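PDB 5U2P: sugar ABC transporter substrate-binding protein from Treponema pallidum subsp. pallidum, which probably binds a small solute, perhaps a sugar, in the periplasm and delivers it to an ABC transporter, its natural ligand being uncertain. Local coordinates for residues 158-163 with 233-238; 227-232 with 291-296. All coordinates share one frame; numbering follows the deposited sequence.

Contact 1 of 2, residues 158-163 with 233-238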
loop_
_atom_site.group_PDB
_atom_site.type_symbol
_atom_site.label_atom_id
_atom_site.label_comp_id
_atom_site.label_asym_id
_atom_site.label_seq_id
_atom_site.Cartn_x
_atom_site.Cartn_y
_atom_site.Cartn_z
ATOM N N LYS A 158 8.796 19.685 7.720
ATOM C CA LYS A 158 9.220 19.410 6.356
ATOM C C LYS A 158 10.604 18.765 6.310
ATOM O O LYS A 158 11.168 18.565 5.243
ATOM C CB LYS A 158 9.191 20.698 5.527
ATOM C CG LYS A 158 7.839 21.406 5.611
ATOM C CD LYS A 158 7.509 22.183 4.355
ATOM C CE LYS A 158 6.067 22.673 4.396
ATOM N NZ LYS A 158 5.665 23.368 3.144
ATOM N N SER A 159 11.122 18.414 7.480
ATOM C CA SER A 159 12.417 17.753 7.608
ATOM C C SER A 159 12.451 16.970 8.915
ATOM O O SER A 159 11.565 17.113 9.747
ATOM C CB SER A 159 13.549 18.767 7.616
ATOM O OG SER A 159 13.502 19.490 8.833
ATOM N N TRP A 160 13.491 16.167 9.091
ATOM C CA TRP A 160 13.675 15.373 10.305
ATOM C C TRP A 160 13.821 16.221 11.560
ATOM O O TRP A 160 13.282 15.873 12.609
ATOM C CB TRP A 160 14.906 14.475 10.144
ATOM C CG TRP A 160 15.410 13.832 11.419
ATOM C CD1 TRP A 160 16.546 14.162 12.108
ATOM C CD2 TRP A 160 14.809 12.743 12.140
ATOM N NE1 TRP A 160 16.688 13.349 13.209
ATOM C CE2 TRP A 160 15.637 12.470 13.253
ATOM C CE3 TRP A 160 13.659 11.975 11.955
ATOM C CZ2 TRP A 160 15.340 11.467 14.177
ATOM C CZ3 TRP A 160 13.370 10.976 12.873
ATOM C CH2 TRP A 160 14.206 10.732 13.966
ATOM N N ASN A 161 14.566 17.318 11.471
ATOM C CA ASN A 161 14.736 18.187 12.621
ATOM C C ASN A 161 13.460 18.936 12.943
ATOM O O ASN A 161 13.187 19.222 14.103
ATOM C CB ASN A 161 15.882 19.172 12.393
ATOM C CG ASN A 161 17.227 18.498 12.424
ATOM O OD1 ASN A 161 17.444 17.558 13.188
ATOM N ND2 ASN A 161 18.140 18.960 11.581
ATOM N N GLU A 162 12.667 19.243 11.923
ATOM C CA GLU A 162 11.392 19.899 12.162
ATOM C C GLU A 162 10.423 18.928 12.846
ATOM O O GLU A 162 9.614 19.340 13.687
ATOM C CB GLU A 162 10.809 20.445 10.854
ATOM C CG GLU A 162 11.505 21.737 10.412
ATOM C CD GLU A 162 10.923 22.359 9.156
ATOM O OE1 GLU A 162 9.788 22.014 8.771
ATOM O OE2 GLU A 162 11.606 23.212 8.553
ATOM N N LEU A 163 10.509 17.647 12.500
ATOM C CA LEU A 163 9.702 16.627 13.173
ATOM C C LEU A 163 10.086 16.546 14.646
ATOM O O LEU A 163 9.223 16.548 15.510
ATOM C CB LEU A 163 9.869 15.259 12.531
ATOM C CG LEU A 163 9.179 14.094 13.246
ATOM C CD1 LEU A 163 7.679 14.267 13.217
ATOM C CD2 LEU A 163 9.576 12.777 12.596
ATOM N N TYR A 233 14.913 5.861 14.325
ATOM C CA TYR A 233 13.934 5.100 15.096
ATOM C C TYR A 233 14.285 5.162 16.589
ATOM O O TYR A 233 13.479 5.542 17.439
ATOM C CB TYR A 233 13.926 3.662 14.564
ATOM C CG TYR A 233 12.688 2.834 14.800
ATOM C CD1 TYR A 233 11.421 3.378 14.664
ATOM C CD2 TYR A 233 12.788 1.482 15.097
ATOM C CE1 TYR A 233 10.294 2.609 14.853
ATOM C CE2 TYR A 233 11.658 0.702 15.286
ATOM C CZ TYR A 233 10.410 1.274 15.163
ATOM O OH TYR A 233 9.267 0.515 15.353
ATOM N N LEU A 234 15.531 4.815 16.883
ATOM C CA LEU A 234 16.087 4.860 18.225
ATOM C C LEU A 234 15.966 6.222 18.884
ATOM O O LEU A 234 15.661 6.317 20.075
ATOM C CB LEU A 234 17.557 4.437 18.146
ATOM C CG LEU A 234 17.762 2.939 17.915
ATOM C CD1 LEU A 234 19.209 2.642 17.516
ATOM C CD2 LEU A 234 17.387 2.180 19.188
ATOM N N GLU A 235 16.215 7.274 18.108
ATOM C CA GLU A 235 16.167 8.632 18.639
ATOM C C GLU A 235 14.739 8.972 19.056
ATOM O O GLU A 235 14.528 9.618 20.090
ATOM C CB GLU A 235 16.693 9.632 17.606
ATOM C CG GLU A 235 16.830 11.063 18.118
ATOM C CD GLU A 235 17.916 11.218 19.172
ATOM O OE1 GLU A 235 18.751 10.303 19.324
ATOM O OE2 GLU A 235 17.932 12.261 19.849
ATOM N N LEU A 236 13.754 8.538 18.266
ATOM C CA LEU A 236 12.351 8.760 18.638
ATOM C C LEU A 236 12.020 8.077 19.974
ATOM O O LEU A 236 11.323 8.660 20.803
ATOM C CB LEU A 236 11.395 8.266 17.546
ATOM C CG LEU A 236 11.454 9.027 16.216
ATOM C CD1 LEU A 236 10.500 8.398 15.240
ATOM C CD2 LEU A 236 11.125 10.506 16.358
ATOM N N PHE A 237 12.520 6.858 20.181
ATOM C CA PHE A 237 12.285 6.144 21.445
ATOM C C PHE A 237 13.013 6.846 22.585
ATOM O O PHE A 237 12.467 7.018 23.682
ATOM C CB PHE A 237 12.744 4.684 21.350
ATOM C CG PHE A 237 11.872 3.819 20.465
ATOM C CD1 PHE A 237 10.652 3.344 20.913
ATOM C CD2 PHE A 237 12.283 3.475 19.186
ATOM C CE1 PHE A 237 9.859 2.548 20.095
ATOM C CE2 PHE A 237 11.492 2.681 18.367
ATOM C CZ PHE A 237 10.293 2.216 18.818
ATOM N N LYS A 238 14.249 7.252 22.306
ATOM C CA LYS A 238 15.112 7.928 23.279
ATOM C C LYS A 238 14.482 9.192 23.863
ATOM O O LYS A 238 14.544 9.427 25.079
ATOM C CB LYS A 238 16.449 8.283 22.619
ATOM C CG LYS A 238 17.439 9.061 23.492
ATOM C CD LYS A 238 18.108 10.175 22.694
ATOM C CE LYS A 238 19.084 10.975 23.535
ATOM N NZ LYS A 238 20.384 10.276 23.686
#

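Contact 2 of 2, residues 227-232 with 291-296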
loop_
_atom_site.group_PDB
_atom_site.type_symbol
_atom_site.label_atom_id
_atom_site.label_comp_id
_atom_site.label_asym_id
_atom_site.label_seq_id
_atom_site.Cartn_x
_atom_site.Cartn_y
_atom_site.Cartn_z
ATOM N N TYR A 227 21.460 1.534 8.760
ATOM C CA TYR A 227 22.043 2.136 9.968
ATOM C C TYR A 227 21.419 3.498 10.338
ATOM O O TYR A 227 21.005 3.699 11.495
ATOM C CB TYR A 227 23.562 2.277 9.810
ATOM C CG TYR A 227 24.238 2.992 10.963
ATOM C CD1 TYR A 227 24.621 2.301 12.106
ATOM C CD2 TYR A 227 24.506 4.355 10.902
ATOM C CE1 TYR A 227 25.239 2.956 13.169
ATOM C CE2 TYR A 227 25.132 5.016 11.955
ATOM C CZ TYR A 227 25.496 4.308 13.082
ATOM O OH TYR A 227 26.111 4.962 14.124
ATOM N N PRO A 228 21.351 4.437 9.378
ATOM C CA PRO A 228 20.774 5.739 9.736
ATOM C C PRO A 228 19.285 5.712 10.082
ATOM O O PRO A 228 18.878 6.491 10.937
ATOM C CB PRO A 228 21.032 6.598 8.486
ATOM C CG PRO A 228 21.307 5.629 7.392
ATOM C CD PRO A 228 21.964 4.468 8.037
ATOM N N VAL A 229 18.480 4.843 9.461
ATOM C CA VAL A 229 17.046 4.850 9.753
ATOM C C VAL A 229 16.770 4.149 11.082
ATOM O O VAL A 229 15.833 4.511 11.798
ATOM C CB VAL A 229 16.204 4.196 8.621
ATOM C CG1 VAL A 229 16.549 4.830 7.279
ATOM C CG2 VAL A 229 16.410 2.701 8.568
ATOM N N LEU A 230 17.580 3.150 11.421
ATOM C CA LEU A 230 17.480 2.538 12.737
ATOM C C LEU A 230 17.880 3.577 13.777
ATOM O O LEU A 230 17.268 3.669 14.843
ATOM C CB LEU A 230 18.357 1.279 12.828
ATOM C CG LEU A 230 17.805 0.101 12.032
ATOM C CD1 LEU A 230 18.871 -0.974 11.906
ATOM C CD2 LEU A 230 16.556 -0.489 12.646
ATOM N N GLY A 231 18.892 4.381 13.454
ATOM C CA GLY A 231 19.312 5.469 14.322
ATOM C C GLY A 231 18.166 6.444 14.606
ATOM O O GLY A 231 17.953 6.865 15.740
ATOM N N ALA A 232 17.436 6.807 13.557
ATOM C CA ALA A 232 16.286 7.714 13.679
ATOM C C ALA A 232 15.216 7.127 14.580
ATOM O O ALA A 232 14.667 7.793 15.479
ATOM C CB ALA A 232 15.702 8.008 12.282
ATOM N N PRO A 291 9.181 12.926 7.471
ATOM C CA PRO A 291 10.589 13.155 7.114
ATOM C C PRO A 291 11.562 12.346 7.973
ATOM O O PRO A 291 12.168 12.884 8.904
ATOM C CB PRO A 291 10.759 14.654 7.349
ATOM C CG PRO A 291 9.819 14.955 8.475
ATOM C CD PRO A 291 8.639 14.026 8.295
ATOM N N ILE A 292 11.714 11.069 7.635
ATOM C CA ILE A 292 12.454 10.116 8.459
ATOM C C ILE A 292 13.675 9.597 7.716
ATOM O O ILE A 292 14.465 8.831 8.266
ATOM C CB ILE A 292 11.548 8.930 8.881
ATOM C CG1 ILE A 292 12.187 8.135 10.025
ATOM C CG2 ILE A 292 11.216 8.050 7.679
ATOM C CD1 ILE A 292 11.263 7.106 10.639
ATOM N N THR A 293 13.808 10.006 6.456
ATOM C CA THR A 293 15.005 9.719 5.665
ATOM C C THR A 293 15.423 10.963 4.897
ATOM O O THR A 293 14.616 11.871 4.700
ATOM C CB THR A 293 14.787 8.568 4.657
ATOM O OG1 THR A 293 13.887 8.987 3.618
ATOM C CG2 THR A 293 14.220 7.341 5.352
ATOM N N GLU A 294 16.671 10.992 4.441
ATOM C CA GLU A 294 17.183 12.146 3.713
ATOM C C GLU A 294 16.355 12.417 2.452
ATOM O O GLU A 294 16.233 13.561 2.016
ATOM C CB GLU A 294 18.664 11.940 3.349
ATOM C CG GLU A 294 18.954 11.163 2.046
ATOM C CD GLU A 294 18.601 9.681 2.123
ATOM O OE1 GLU A 294 18.482 9.147 3.246
ATOM O OE2 GLU A 294 18.450 9.050 1.053
ATOM N N ASN A 295 15.775 11.361 1.890
ATOM C CA ASN A 295 15.055 11.450 0.621
ATOM C C ASN A 295 13.538 11.307 0.758
ATOM O O ASN A 295 12.852 11.119 -0.234
ATOM C CB ASN A 295 15.575 10.377 -0.342
ATOM C CG ASN A 295 15.219 8.961 0.100
ATOM O OD1 ASN A 295 14.840 8.725 1.247
ATOM N ND2 ASN A 295 15.348 8.013 -0.814
ATOM N N ALA A 296 13.020 11.420 1.980
ATOM C CA ALA A 296 11.607 11.146 2.274
ATOM C C ALA A 296 10.610 11.827 1.325
ATOM O O ALA A 296 9.539 11.281 1.058
ATOM C CB ALA A 296 11.295 11.552 3.717
#

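Contact 1 of 2, residues 158-163 with 233-238
The six-membered ring of Trp160 reaches across to Leu236 and Glu235, joining the first turn of helix 160-172 to the last turns of helix 227-238. This is helix-helix packing within the bacterial extracellular solute-binding protein fold, and it is wholly apolar: no hydrogen bond crosses. Trp160 does most of the work. Its indole CG stands anti to the backbone N (chi1 167°), which swings the benzo edge out from the helix start and across the gap. Trp160 CH2, at the far corner of the ring, meets Leu236 CD2 at 3.9 Å, and the neighbouring CZ3 of Trp160 lies 4.2 Å from the same Leu236 CD2. The two side chains meet obliquely. Leu236 also touches Leu192 of helix 191-214. Glu235 takes part through its aliphatic base. Glu235 CB sits at the indole edge, close to the ring plane, with CZ2 of Trp160 4.1 Å away; beyond it the chain bends at chi2 (68°), and the charged end turns away from the indole toward Arg239, with which OE2 forms a salt bridge. The methylene thus packs against the aromatic ring while the carboxylate is engaged elsewhere, its plane 66° from that of the indole. At the base of the tryptophan, the helix start is capped. Ser159 is the N-cap residue, and its OG accepts a bond from Glu162 N. The extended Glu162 side chain reaches toward the residue before the cap: Glu162 OE1 accepts from Lys158 N at 2.7 Å, the donor lying above the carboxylate plane.

Contact 2 of 2, residues 227-232 with 291-296
Ala232 CB meets Ile292 CG1 at 4.2 Å, setting the loop 291-296 against helix 227-238. The isoleucine is extended, with CG1 anti to the backbone N (chi1 -165°), and this brings its longer branch over toward the small alanine. Ile292 also touches Leu192 and Ala196 of helix 191-214, so it contacts two helices. Nearly one helical turn earlier, Val229 CG1 lies 3.9 Å from Thr293 CG2, the two side chains running side by side and pointing the same way; this holds for one of two modelled valine conformers and is therefore less certain. The branching of threonine divides its roles. CG2 is on the helix side, whereas OG1 falls between the backbone N and the carbonyl carbon (chi1 69°) and points back into its own loop. There Thr293 OG1 donates to Asn295 OD1 over a short 2.6 Å, nearly in line with the acceptor's C=O bond (163° at the oxygen). With OG1 tied in this way, the bond probably favours this rotation of the threonine and leaves CG2 on the helix side. The amide of Asn295 is gripped at its other end too, for ND2 donates to Lys199 O of helix 191-214. A type I beta turn runs from Thr293 to Ala296, closed by Ala296 N to Thr293 O at 3.2 Å. No hydrogen bond crosses between the segments, and three of the four touching residues are buried. The arrangement, a turn-bearing loop between strands 285-288 and 300-303 packed on the flank of helix 227-238, is consistent with the alpha/beta lobes of the solute-binding protein fold, where helices and inter-strand loops pack beside the sheet.

How the contacts relate
Read from the N terminus, the segments come in the order 158-163, 227-232, 233-238, 291-296. Contact 1 closes a largely helical loop from helix 160-172 to the end of helix 227-238; contact 2 starts on the earlier half of that helix and closes forward on the loop after strand 285-288. Their segments alternate, so the two closures cross rather than nest. Helix 227-238 serves both, and the centres lie about 9 Å apart. They also touch directly: Trp160 packs on Ala232, and Leu163 on Pro291. Together they gather two helices and an inter-strand loop beside helix 191-214, which contributes Leu192 to each contact.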